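Local coordinates for protein multicopper oxidase (PDB 3GDC) that probably oxidises phenolic or similar substrates at a blue copper and passes the electrons to oxygen at copper clusters shared between subunits, at residues A[76-81]-A[90-95]; A[108-113]-A[133-138]; A[173-176]-A[180-183]; A[217-222]-A[273-278]. All coordinates share one frame; numbering follows the deposited sequence.

Interaction 1. Residues A[76-81]-A[90-95]; sequences LRIHFT and IHFHGV. With CU (copper (II) ion), chain E.
Ile90 reaches over Phe80 and lays its CG1 on one face of the ring, 3.9 Å from CG1 to the ring centroid and only 13° from the ring normal, a CH-pi contact. Its CD1 goes on to the near rim of the same ring, where Ile90 CD1 and Phe80 CD1 are 3.5 Å apart. The extended Ile90 chain (chi2 177°) puts this methyl far enough forward to meet a second side chain as well: Ile90 CD1 is 3.9 Å from Ile78 CG2, and the two isoleucines cross at about a right angle. The other branch of Ile78 serves Phe92, with Ile78 CG1 3.6 Å from Phe92 CZ and the ring approached obliquely. Ile78 thus divides its two branches between two partners, and all four side chains are buried and apolar. They fill the interior of the first cupredoxin domain, a Greek-key beta-sandwich, between strand 75-82 and the segment 90-92, which runs into the short strand 91-92. Farther out, Leu68 touches both Ile78 and Phe92, while the rings of Phe121 and Phe150 meet Phe92 edge-to-face. His91 and His93 take no part in this apolar cluster and bind copper instead. His93 NE2 binds a copper ion at 2.0 Å, a site completed by His132 and by His271 of a second subunit, and His91 NE2 ligates another copper together with His222 of that subunit.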
loop_
_atom_site.group_PDB
_atom_site.type_symbol
_atom_site.label_atom_id
_atom_site.label_comp_id
_atom_site.label_asym_id
_atom_site.label_seq_id
_atom_site.Cartn_x
_atom_site.Cartn_y
_atom_site.Cartn_z
ATOM N N LEU A 76 -13.103 -18.697 -23.541
ATOM C CA LEU A 76 -14.196 -18.313 -22.632
ATOM C C LEU A 76 -15.305 -17.544 -23.330
ATOM O O LEU A 76 -15.045 -16.716 -24.209
ATOM C CB LEU A 76 -13.665 -17.476 -21.449
ATOM C CG LEU A 76 -12.456 -17.996 -20.658
ATOM C CD1 LEU A 76 -12.182 -17.096 -19.450
ATOM C CD2 LEU A 76 -12.648 -19.435 -20.205
ATOM N N ARG A 77 -16.537 -17.824 -22.917
ATOM C CA ARG A 77 -17.711 -17.074 -23.351
ATOM C C ARG A 77 -18.575 -16.762 -22.141
ATOM O O ARG A 77 -19.016 -17.673 -21.424
ATOM C CB ARG A 77 -18.533 -17.865 -24.376
ATOM C CG ARG A 77 -17.843 -18.050 -25.712
ATOM C CD ARG A 77 -18.767 -18.741 -26.701
ATOM N NE ARG A 77 -18.037 -19.113 -27.909
ATOM C CZ ARG A 77 -18.464 -19.999 -28.805
ATOM N NH1 ARG A 77 -19.624 -20.627 -28.636
ATOM N NH2 ARG A 77 -17.721 -20.263 -29.868
ATOM N N ILE A 78 -18.807 -15.474 -21.909
ATOM C CA ILE A 78 -19.729 -15.040 -20.870
ATOM C C ILE A 78 -20.936 -14.411 -21.527
ATOM O O ILE A 78 -20.827 -13.345 -22.128
ATOM C CB ILE A 78 -19.070 -14.026 -19.909
ATOM C CG1 ILE A 78 -17.851 -14.656 -19.213
ATOM C CG2 ILE A 78 -20.092 -13.476 -18.924
ATOM C CD1 ILE A 78 -18.193 -15.612 -18.140
ATOM N N HIS A 79 -22.074 -15.086 -21.416
ATOM C CA HIS A 79 -23.328 -14.632 -22.018
ATOM C C HIS A 79 -24.036 -13.746 -21.016
ATOM O O HIS A 79 -24.690 -14.233 -20.087
ATOM C CB HIS A 79 -24.212 -15.832 -22.382
ATOM C CG HIS A 79 -23.514 -16.846 -23.232
ATOM N ND1 HIS A 79 -23.293 -16.656 -24.579
ATOM C CD2 HIS A 79 -22.964 -18.045 -22.924
ATOM C CE1 HIS A 79 -22.634 -17.694 -25.066
ATOM N NE2 HIS A 79 -22.420 -18.550 -24.082
ATOM N N PHE A 80 -23.871 -12.445 -21.205
ATOM C CA PHE A 80 -24.386 -11.433 -20.297
ATOM C C PHE A 80 -25.759 -10.957 -20.741
ATOM O O PHE A 80 -25.953 -10.628 -21.912
ATOM C CB PHE A 80 -23.414 -10.245 -20.247
ATOM C CG PHE A 80 -23.854 -9.132 -19.330
ATOM C CD1 PHE A 80 -24.203 -9.394 -18.005
ATOM C CD2 PHE A 80 -23.891 -7.816 -19.788
ATOM C CE1 PHE A 80 -24.591 -8.355 -17.146
ATOM C CE2 PHE A 80 -24.275 -6.775 -18.943
ATOM C CZ PHE A 80 -24.629 -7.044 -17.619
ATOM N N THR A 81 -26.711 -10.945 -19.812
ATOM C CA THR A 81 -28.012 -10.311 -20.036
ATOM C C THR A 81 -28.247 -9.275 -18.944
ATOM O O THR A 81 -28.007 -9.546 -17.760
ATOM C CB THR A 81 -29.172 -11.333 -20.048
ATOM O OG1 THR A 81 -28.979 -12.264 -21.114
ATOM C CG2 THR A 81 -30.536 -10.638 -20.247
ATOM N N ILE A 90 -19.910 -5.772 -18.248
ATOM C CA ILE A 90 -18.926 -6.517 -17.473
ATOM C C ILE A 90 -17.554 -6.189 -18.021
ATOM O O ILE A 90 -17.251 -6.442 -19.203
ATOM C CB ILE A 90 -19.104 -8.059 -17.499
ATOM C CG1 ILE A 90 -20.549 -8.482 -17.203
ATOM C CG2 ILE A 90 -18.106 -8.719 -16.521
ATOM C CD1 ILE A 90 -20.787 -10.008 -17.297
ATOM N N HIS A 91 -16.726 -5.625 -17.149
ATOM C CA HIS A 91 -15.338 -5.395 -17.446
ATOM C C HIS A 91 -14.480 -6.423 -16.708
ATOM O O HIS A 91 -14.500 -6.499 -15.470
ATOM C CB HIS A 91 -14.934 -3.979 -17.034
ATOM C CG HIS A 91 -13.466 -3.759 -17.090
ATOM N ND1 HIS A 91 -12.759 -3.776 -18.274
ATOM C CD2 HIS A 91 -12.555 -3.572 -16.108
ATOM C CE1 HIS A 91 -11.479 -3.580 -18.021
ATOM N NE2 HIS A 91 -11.327 -3.461 -16.714
ATOM N N PHE A 92 -13.730 -7.217 -17.458
ATOM C CA PHE A 92 -12.868 -8.225 -16.859
ATOM C C PHE A 92 -11.448 -7.707 -16.651
ATOM O O PHE A 92 -10.929 -6.946 -17.471
ATOM C CB PHE A 92 -12.814 -9.482 -17.743
ATOM C CG PHE A 92 -13.989 -10.383 -17.573
ATOM C CD1 PHE A 92 -13.918 -11.484 -16.714
ATOM C CD2 PHE A 92 -15.172 -10.141 -18.265
ATOM C CE1 PHE A 92 -15.012 -12.331 -16.551
ATOM C CE2 PHE A 92 -16.277 -10.988 -18.099
ATOM C CZ PHE A 92 -16.190 -12.075 -17.239
ATOM N N HIS A 93 -10.824 -8.129 -15.556
ATOM C CA HIS A 93 -9.389 -7.971 -15.380
ATOM C C HIS A 93 -8.767 -9.210 -16.000
ATOM O O HIS A 93 -8.957 -10.321 -15.519
ATOM C CB HIS A 93 -9.018 -7.845 -13.897
ATOM C CG HIS A 93 -9.275 -6.487 -13.321
ATOM N ND1 HIS A 93 -8.286 -5.744 -12.715
ATOM C CD2 HIS A 93 -10.400 -5.733 -13.268
ATOM C CE1 HIS A 93 -8.792 -4.600 -12.293
ATOM N NE2 HIS A 93 -10.073 -4.564 -12.624
ATOM N N GLY A 94 -8.074 -9.022 -17.111
ATOM C CA GLY A 94 -7.514 -10.137 -17.862
ATOM C C GLY A 94 -7.186 -9.603 -19.241
ATOM O O GLY A 94 -7.525 -8.465 -19.549
ATOM N N VAL A 95 -6.515 -10.411 -20.054
ATOM C CA VAL A 95 -6.126 -9.980 -21.402
ATOM C C VAL A 95 -7.254 -10.292 -22.384
ATOM O O VAL A 95 -7.760 -11.419 -22.426
ATOM C CB VAL A 95 -4.752 -10.577 -21.836
ATOM C CG1 VAL A 95 -4.461 -10.276 -23.308
ATOM C CG2 VAL A 95 -3.638 -10.022 -20.965
HETATM CU CU CU E . -11.173 -2.959 -12.038
#

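Interaction 2. Residues A[108-113]-A[133-138]; sequences AGSIAP and CHQSPL. With CU (copper (II) ion), chain D; CU (copper (II) ion), chain O.
Gln135 and Ser110 carry nearly all the surface buried between these two loops, and one hydrogen bond joins them. Gln135 NE2 donates a hydrogen bond to Ser110 OG at 2.7 Å, with an N-H...O angle of 170°, so the bond is short and almost straight. The serine oxygen lies within 6° of the amide plane, where an N-H of the NE2 group can aim directly at it. The glutamine starts out extended, CG anti to the backbone N, and then bends at chi2 (73°) to bring the amide across to the 108-113 loop. Pro104 lies against both Ser110 and the glutamine, and Pro87 packs on Gln135 as well. At its other end the glutamine is tied to the copper site: its backbone N donates to Cys133 SG at 3.4 Å, and Gln135 CB is 3.7 Å from the copper ion that Cys133 SG binds. With an alanine here, Ser110 OG would probably lose its amide donor and a gap would open beside Pro87 and Pro104, with the 108-113 loop held less firmly against residues 133-138. Cys133 SG binds its copper at 2.2 Å, and His134 NE2 binds a different copper at 1.9 Å, together with His224 and His269 of a second subunit. Leu138 CD1 sits over the centre of one face of the His134 ring. Cys133 with His88 and His141 forms the cysteine-bis-histidine type 1 (blue) copper site of a cupredoxin domain, its sulfur accepting a backbone N-H as in many blue copper proteins.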
loop_
_atom_site.group_PDB
_atom_site.type_symbol
_atom_site.label_atom_id
_atom_site.label_comp_id
_atom_site.label_asym_id
_atom_site.label_seq_id
_atom_site.Cartn_x
_atom_site.Cartn_y
_atom_site.Cartn_z
ATOM N N ALA A 108 -19.380 -2.577 -28.486
ATOM C CA ALA A 108 -20.781 -2.600 -28.047
ATOM C C ALA A 108 -21.058 -1.698 -26.833
ATOM O O ALA A 108 -22.178 -1.235 -26.650
ATOM C CB ALA A 108 -21.210 -4.023 -27.751
ATOM N N GLY A 109 -20.041 -1.456 -26.004
ATOM C CA GLY A 109 -20.175 -0.500 -24.897
ATOM C C GLY A 109 -21.252 -0.865 -23.885
ATOM O O GLY A 109 -21.356 -2.023 -23.481
ATOM N N SER A 110 -22.047 0.127 -23.479
ATOM C CA SER A 110 -23.118 -0.080 -22.493
ATOM C C SER A 110 -24.144 -1.098 -22.966
ATOM O O SER A 110 -24.591 -1.055 -24.121
ATOM C CB SER A 110 -23.827 1.234 -22.171
ATOM O OG SER A 110 -22.913 2.198 -21.674
ATOM N N ILE A 111 -24.500 -2.025 -22.082
ATOM C CA ILE A 111 -25.559 -2.980 -22.377
ATOM C C ILE A 111 -26.841 -2.466 -21.743
ATOM O O ILE A 111 -26.935 -2.351 -20.525
ATOM C CB ILE A 111 -25.228 -4.427 -21.884
ATOM C CG1 ILE A 111 -23.831 -4.891 -22.352
ATOM C CG2 ILE A 111 -26.346 -5.413 -22.272
ATOM C CD1 ILE A 111 -23.508 -4.694 -23.862
ATOM N N ALA A 112 -27.817 -2.124 -22.583
ATOM C CA ALA A 112 -29.076 -1.557 -22.115
ATOM C C ALA A 112 -29.953 -2.580 -21.382
ATOM O O ALA A 112 -29.814 -3.788 -21.595
ATOM C CB ALA A 112 -29.847 -0.928 -23.288
ATOM N N PRO A 113 -30.858 -2.100 -20.506
ATOM C CA PRO A 113 -31.834 -2.990 -19.872
ATOM C C PRO A 113 -32.582 -3.829 -20.909
ATOM O O PRO A 113 -33.078 -3.285 -21.901
ATOM C CB PRO A 113 -32.787 -2.010 -19.191
ATOM C CG PRO A 113 -31.954 -0.844 -18.892
ATOM C CD PRO A 113 -31.033 -0.704 -20.060
ATOM N N CYS A 133 -18.723 -4.131 -13.139
ATOM C CA CYS A 133 -19.368 -3.254 -14.100
ATOM C C CYS A 133 -18.509 -2.017 -14.357
ATOM O O CYS A 133 -17.812 -1.532 -13.454
ATOM C CB CYS A 133 -20.764 -2.850 -13.613
ATOM S SG CYS A 133 -21.608 -1.738 -14.753
ATOM N N HIS A 134 -18.547 -1.505 -15.586
ATOM C CA HIS A 134 -17.767 -0.307 -15.899
ATOM C C HIS A 134 -18.621 0.856 -16.440
ATOM O O HIS A 134 -18.111 1.770 -17.095
ATOM C CB HIS A 134 -16.605 -0.656 -16.839
ATOM C CG HIS A 134 -15.409 0.227 -16.666
ATOM N ND1 HIS A 134 -15.425 1.564 -16.994
ATOM C CD2 HIS A 134 -14.164 -0.033 -16.199
ATOM C CE1 HIS A 134 -14.242 2.092 -16.738
ATOM N NE2 HIS A 134 -13.460 1.144 -16.250
ATOM N N GLN A 135 -19.919 0.811 -16.166
ATOM C CA GLN A 135 -20.829 1.902 -16.497
ATOM C C GLN A 135 -20.584 3.115 -15.585
ATOM O O GLN A 135 -20.310 2.967 -14.385
ATOM C CB GLN A 135 -22.281 1.421 -16.378
ATOM C CG GLN A 135 -23.367 2.445 -16.770
ATOM C CD GLN A 135 -23.456 2.682 -18.272
ATOM O OE1 GLN A 135 -23.937 3.730 -18.723
ATOM N NE2 GLN A 135 -23.007 1.715 -19.047
ATOM N N SER A 136 -20.672 4.311 -16.160
ATOM C CA SER A 136 -20.594 5.549 -15.382
ATOM C C SER A 136 -21.983 5.943 -14.875
ATOM O O SER A 136 -22.976 5.734 -15.576
ATOM C CB SER A 136 -19.997 6.686 -16.218
ATOM O OG SER A 136 -18.708 6.337 -16.699
ATOM N N PRO A 137 -22.072 6.518 -13.656
ATOM C CA PRO A 137 -21.003 6.834 -12.697
ATOM C C PRO A 137 -20.388 5.585 -12.084
ATOM O O PRO A 137 -21.121 4.723 -11.579
ATOM C CB PRO A 137 -21.730 7.640 -11.614
ATOM C CG PRO A 137 -23.130 7.211 -11.699
ATOM C CD PRO A 137 -23.392 6.928 -13.146
ATOM N N LEU A 138 -19.061 5.505 -12.143
ATOM C CA LEU A 138 -18.305 4.319 -11.741
ATOM C C LEU A 138 -18.559 3.840 -10.312
ATOM O O LEU A 138 -18.695 2.637 -10.091
ATOM C CB LEU A 138 -16.799 4.549 -11.937
ATOM C CG LEU A 138 -16.041 4.033 -13.171
ATOM C CD1 LEU A 138 -15.662 2.547 -13.020
ATOM C CD2 LEU A 138 -16.804 4.282 -14.462
HETATM CU CU CU D . -23.541 -1.129 -13.942
HETATM CU CU CU O . -11.561 1.172 -15.931
#

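Interaction 3. Residues A[173-176]-A[180-183]; sequences NTDG and NEFY. With CA (calcium ion), chain H.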
loop_
_atom_site.group_PDB
_atom_site.type_symbol
_atom_site.label_atom_id
_atom_site.label_comp_id
_atom_site.label_asym_id
_atom_site.label_seq_id
_atom_site.Cartn_x
_atom_site.Cartn_y
_atom_site.Cartn_z
ATOM N N ASN A 173 -22.358 1.042 1.167
ATOM C CA ASN A 173 -22.743 2.432 1.333
ATOM C C ASN A 173 -24.268 2.483 1.367
ATOM O O ASN A 173 -24.935 2.421 0.325
ATOM C CB ASN A 173 -22.169 3.264 0.179
ATOM C CG ASN A 173 -22.493 4.748 0.293
ATOM O OD1 ASN A 173 -23.215 5.179 1.201
ATOM N ND2 ASN A 173 -21.952 5.536 -0.628
ATOM N N THR A 174 -24.816 2.563 2.574
ATOM C CA THR A 174 -26.259 2.433 2.764
ATOM C C THR A 174 -27.010 3.774 2.820
ATOM O O THR A 174 -28.208 3.813 2.550
ATOM C CB THR A 174 -26.587 1.609 4.023
ATOM O OG1 THR A 174 -26.102 2.301 5.177
ATOM C CG2 THR A 174 -25.918 0.231 3.963
ATOM N N ASP A 175 -26.323 4.860 3.169
ATOM C CA ASP A 175 -27.009 6.137 3.418
ATOM C C ASP A 175 -26.576 7.277 2.493
ATOM O O ASP A 175 -26.829 8.450 2.782
ATOM C CB ASP A 175 -26.881 6.551 4.900
ATOM C CG ASP A 175 -25.431 6.800 5.340
ATOM O OD1 ASP A 175 -24.563 7.130 4.496
ATOM O OD2 ASP A 175 -25.161 6.679 6.561
ATOM N N GLY A 176 -25.928 6.931 1.381
ATOM C CA GLY A 176 -25.415 7.932 0.456
ATOM C C GLY A 176 -24.102 8.532 0.918
ATOM O O GLY A 176 -23.492 8.071 1.889
ATOM N N ASN A 180 -18.648 4.333 3.543
ATOM C CA ASN A 180 -19.267 3.039 3.805
ATOM C C ASN A 180 -19.786 2.958 5.227
ATOM O O ASN A 180 -19.192 3.539 6.136
ATOM C CB ASN A 180 -18.254 1.929 3.576
ATOM C CG ASN A 180 -17.853 1.811 2.118
ATOM O OD1 ASN A 180 -16.671 1.891 1.775
ATOM N ND2 ASN A 180 -18.843 1.648 1.253
ATOM N N GLU A 181 -20.867 2.212 5.412
ATOM C CA GLU A 181 -21.471 2.002 6.736
ATOM C C GLU A 181 -21.194 0.597 7.263
ATOM O O GLU A 181 -21.130 0.374 8.487
ATOM C CB GLU A 181 -22.978 2.270 6.674
ATOM C CG GLU A 181 -23.355 3.758 6.651
ATOM C CD GLU A 181 -22.873 4.493 5.416
ATOM O OE1 GLU A 181 -23.299 4.128 4.300
ATOM O OE2 GLU A 181 -22.079 5.459 5.549
ATOM N N PHE A 182 -21.022 -0.353 6.338
ATOM C CA PHE A 182 -20.655 -1.725 6.695
ATOM C C PHE A 182 -19.586 -2.292 5.761
ATOM O O PHE A 182 -19.361 -1.778 4.659
ATOM C CB PHE A 182 -21.875 -2.650 6.679
ATOM C CG PHE A 182 -22.965 -2.222 7.627
ATOM C CD1 PHE A 182 -22.897 -2.558 8.976
ATOM C CD2 PHE A 182 -24.028 -1.455 7.174
ATOM C CE1 PHE A 182 -23.898 -2.139 9.866
ATOM C CE2 PHE A 182 -25.032 -1.032 8.059
ATOM C CZ PHE A 182 -24.959 -1.382 9.401
ATOM N N TYR A 183 -18.943 -3.356 6.225
ATOM C CA TYR A 183 -17.866 -4.032 5.481
ATOM C C TYR A 183 -18.068 -5.523 5.594
ATOM O O TYR A 183 -18.666 -6.004 6.555
ATOM C CB TYR A 183 -16.496 -3.643 6.043
ATOM C CG TYR A 183 -16.211 -2.157 5.960
ATOM C CD1 TYR A 183 -15.489 -1.629 4.899
ATOM C CD2 TYR A 183 -16.690 -1.271 6.941
ATOM C CE1 TYR A 183 -15.224 -0.259 4.809
ATOM C CE2 TYR A 183 -16.443 0.097 6.858
ATOM C CZ TYR A 183 -15.708 0.599 5.788
ATOM O OH TYR A 183 -15.445 1.946 5.708
HETATM CA CA CA H . -22.599 6.336 3.239
#
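Asn173 and Asn180 bring the two backbones together, their CA atoms 4.3 Å apart where the chain leaves strand 163-172 and turns back toward strand 182-185. The return is irregular: a classic beta bulge sets Glu181 and Phe182 together opposite Tyr172. From that bulge Glu181 extends its side chain into the loop, bent at chi2 (64°), so that the carboxylate arrives among the backbone N-H groups of Thr174 and Asp175. Glu181 OE1 accepts from Thr174 N at 2.8 Å, nearly along the C-O axis, and more weakly from Asp175 N and Thr174 OG1. Both carboxylate oxygens also grip a calcium ion, Glu181 OE1 and OE2 each lying 2.5 Å from it. Asn173 OD1 and the backbone Gly176 O bind the metal at 2.4 Å each, and Asp175 OD1 adds a further ligand; the Asn173 amide is steadied by ND2 bonding to Gly177 O. The close oxygens of Asp175 and Glu181 are brought together by the shared cation. Farther along, Thr174 CG2 touches the edge of the Phe182 ring. With Asp179 giving a backbone and a side-chain oxygen, the ion has seven protein ligands, an all-oxygen calcium site built into the loop between two antiparallel strands.

Interaction 4. Residues A[217-222]-A[273-278]; sequences PINSFH and TEFAEL
Phe275 turns the rim of its ring toward Ile218 and Asn219, joining the short helix that begins at Thr273 to strand 218-223 of the second cupredoxin domain. Its CB points at the strand, and CG stands anti to the carbonyl carbon (chi1 -58°), which carries the ring away from the helix. Along the edge, CD2 comes first: Phe275 CD2 is 3.6 Å from Asn219 OD1. Next, Phe275 CE2 lies 3.3 Å from the backbone Ile218 O, which sits in the plane of the ring. At the tip, Phe275 CZ is still 3.8 Å from Ile218 O. Two oxygens therefore face the slightly positive C-H edge of a buried ring, an electrostatically favourable approach, while the Asn219 amide stands almost upright to the ring, the planes 84° apart. Tyr183 stacks on Phe275, and Leu213 packs on both Phe275 and Asn219. The amide nitrogen of Asn219 bonds to Asn211 OD1. Were Asn219 an alanine, Asn211 OD1 would probably lose this donor and Ser220 N its side-chain acceptor, and a gap would open beside Phe275 CD2. Farther along the strand, His222 ligates a copper shared with His91 of a third subunit. Asn219 OD1 also accepts a hydrogen bond from the next residue's backbone, Ser220 N, at 2.9 Å, the donor coming from the side at a C=O...N angle of 103°.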
loop_
_atom_site.group_PDB
_atom_site.type_symbol
_atom_site.label_atom_id
_atom_site.label_comp_id
_atom_site.label_asym_id
_atom_site.label_seq_id
_atom_site.Cartn_x
_atom_site.Cartn_y
_atom_site.Cartn_z
ATOM N N PRO A 217 -9.562 4.049 0.372
ATOM C CA PRO A 217 -8.468 3.782 -0.572
ATOM C C PRO A 217 -7.730 2.446 -0.398
ATOM O O PRO A 217 -7.117 1.967 -1.350
ATOM C CB PRO A 217 -7.505 4.956 -0.341
ATOM C CG PRO A 217 -7.769 5.391 1.070
ATOM C CD PRO A 217 -9.224 5.120 1.336
ATOM N N ILE A 218 -7.770 1.852 0.796
ATOM C CA ILE A 218 -7.017 0.617 1.019
ATOM C C ILE A 218 -7.726 -0.320 1.991
ATOM O O ILE A 218 -8.414 0.121 2.922
ATOM C CB ILE A 218 -5.537 0.901 1.445
ATOM C CG1 ILE A 218 -4.659 -0.356 1.319
ATOM C CG2 ILE A 218 -5.467 1.494 2.857
ATOM C CD1 ILE A 218 -3.181 -0.073 1.044
ATOM N N ASN A 219 -7.574 -1.614 1.738
ATOM C CA ASN A 219 -8.108 -2.636 2.626
ATOM C C ASN A 219 -6.941 -3.478 3.108
ATOM O O ASN A 219 -5.846 -3.406 2.548
ATOM C CB ASN A 219 -9.163 -3.492 1.911
ATOM C CG ASN A 219 -10.234 -4.025 2.859
ATOM O OD1 ASN A 219 -10.007 -4.166 4.073
ATOM N ND2 ASN A 219 -11.413 -4.321 2.305
ATOM N N SER A 220 -7.143 -4.244 4.177
ATOM C CA SER A 220 -6.106 -5.158 4.625
ATOM C C SER A 220 -6.704 -6.459 5.138
ATOM O O SER A 220 -7.933 -6.614 5.208
ATOM C CB SER A 220 -5.191 -4.500 5.669
ATOM O OG SER A 220 -5.903 -4.184 6.849
ATOM N N PHE A 221 -5.819 -7.394 5.464
ATOM C CA PHE A 221 -6.184 -8.750 5.864
ATOM C C PHE A 221 -5.155 -9.236 6.852
ATOM O O PHE A 221 -3.959 -9.244 6.545
ATOM C CB PHE A 221 -6.184 -9.683 4.640
ATOM C CG PHE A 221 -6.505 -11.122 4.954
ATOM C CD1 PHE A 221 -7.772 -11.640 4.694
ATOM C CD2 PHE A 221 -5.527 -11.973 5.478
ATOM C CE1 PHE A 221 -8.071 -12.984 4.974
ATOM C CE2 PHE A 221 -5.824 -13.311 5.771
ATOM C CZ PHE A 221 -7.091 -13.814 5.515
ATOM N N HIS A 222 -5.614 -9.679 8.018
ATOM C CA HIS A 222 -4.718 -10.226 9.033
ATOM C C HIS A 222 -5.322 -11.484 9.620
ATOM O O HIS A 222 -6.521 -11.530 9.853
ATOM C CB HIS A 222 -4.482 -9.198 10.156
ATOM C CG HIS A 222 -3.751 -9.756 11.340
ATOM N ND1 HIS A 222 -2.484 -10.290 11.249
ATOM C CD2 HIS A 222 -4.112 -9.872 12.640
ATOM C CE1 HIS A 222 -2.094 -10.712 12.438
ATOM N NE2 HIS A 222 -3.062 -10.467 13.301
ATOM N N THR A 273 -8.966 -1.100 11.896
ATOM C CA THR A 273 -9.910 -1.388 12.982
ATOM C C THR A 273 -11.352 -0.924 12.718
ATOM O O THR A 273 -12.295 -1.632 13.051
ATOM C CB THR A 273 -9.385 -0.850 14.346
ATOM O OG1 THR A 273 -9.565 0.572 14.415
ATOM C CG2 THR A 273 -7.914 -1.179 14.500
ATOM N N GLU A 274 -11.503 0.246 12.101
ATOM C CA GLU A 274 -12.790 0.773 11.655
ATOM C C GLU A 274 -13.588 -0.256 10.832
ATOM O O GLU A 274 -14.802 -0.414 11.019
ATOM C CB GLU A 274 -12.541 2.026 10.813
ATOM C CG GLU A 274 -13.775 2.713 10.244
ATOM C CD GLU A 274 -13.441 3.792 9.209
ATOM O OE1 GLU A 274 -14.394 4.444 8.717
ATOM O OE2 GLU A 274 -12.243 4.006 8.893
ATOM N N PHE A 275 -12.900 -0.940 9.914
ATOM C CA PHE A 275 -13.567 -1.879 9.011
ATOM C C PHE A 275 -13.958 -3.144 9.751
ATOM O O PHE A 275 -15.031 -3.703 9.518
ATOM C CB PHE A 275 -12.665 -2.283 7.834
ATOM C CG PHE A 275 -12.184 -1.133 6.981
ATOM C CD1 PHE A 275 -12.725 0.141 7.098
ATOM C CD2 PHE A 275 -11.200 -1.357 6.012
ATOM C CE1 PHE A 275 -12.266 1.187 6.300
ATOM C CE2 PHE A 275 -10.729 -0.317 5.214
ATOM C CZ PHE A 275 -11.260 0.955 5.357
ATOM N N ALA A 276 -13.045 -3.613 10.597
ATOM C CA ALA A 276 -13.258 -4.808 11.411
ATOM C C ALA A 276 -14.512 -4.683 12.269
ATOM O O ALA A 276 -15.348 -5.596 12.303
ATOM C CB ALA A 276 -12.028 -5.092 12.274
ATOM N N GLU A 277 -14.648 -3.536 12.931
ATOM C CA GLU A 277 -15.735 -3.307 13.875
ATOM C C GLU A 277 -17.071 -3.050 13.181
ATOM O O GLU A 277 -18.129 -3.049 13.820
ATOM C CB GLU A 277 -15.359 -2.188 14.863
ATOM C CG GLU A 277 -14.190 -2.596 15.768
ATOM C CD GLU A 277 -14.169 -1.868 17.106
ATOM O OE1 GLU A 277 -13.861 -2.529 18.129
ATOM O OE2 GLU A 277 -14.453 -0.646 17.130
ATOM N N LEU A 278 -17.017 -2.878 11.856
ATOM C CA LEU A 278 -18.215 -2.682 11.051
ATOM C C LEU A 278 -18.485 -3.850 10.075
ATOM O O LEU A 278 -19.242 -3.705 9.124
ATOM C CB LEU A 278 -18.179 -1.331 10.341
ATOM C CG LEU A 278 -18.274 -0.097 11.254
ATOM C CD1 LEU A 278 -18.046 1.188 10.471
ATOM C CD2 LEU A 278 -19.608 -0.086 11.978
#

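Interactions 1 and 4 are buried, whereas interaction 2 is only partly covered and interaction 3 lies at the surface. Chemistry follows position: interaction 1 is wholly apolar, interaction 4 sets oxygens against a ring edge, interaction 2 rests on one amide-hydroxyl bond, and interaction 3 on oxygens gathered round calcium. The first two share one cupredoxin domain and touch, Phe80 against Ile111 and His91 against His134. The last two share the other domain, where Tyr183 meets Phe275 and Leu278. Interactions 1, 2 and 4 all carry histidines that bind copper at subunit interfaces, the centres of 1 and 4 lying about 29 Å apart; no other chain of the assembly touches the segments of interaction 3.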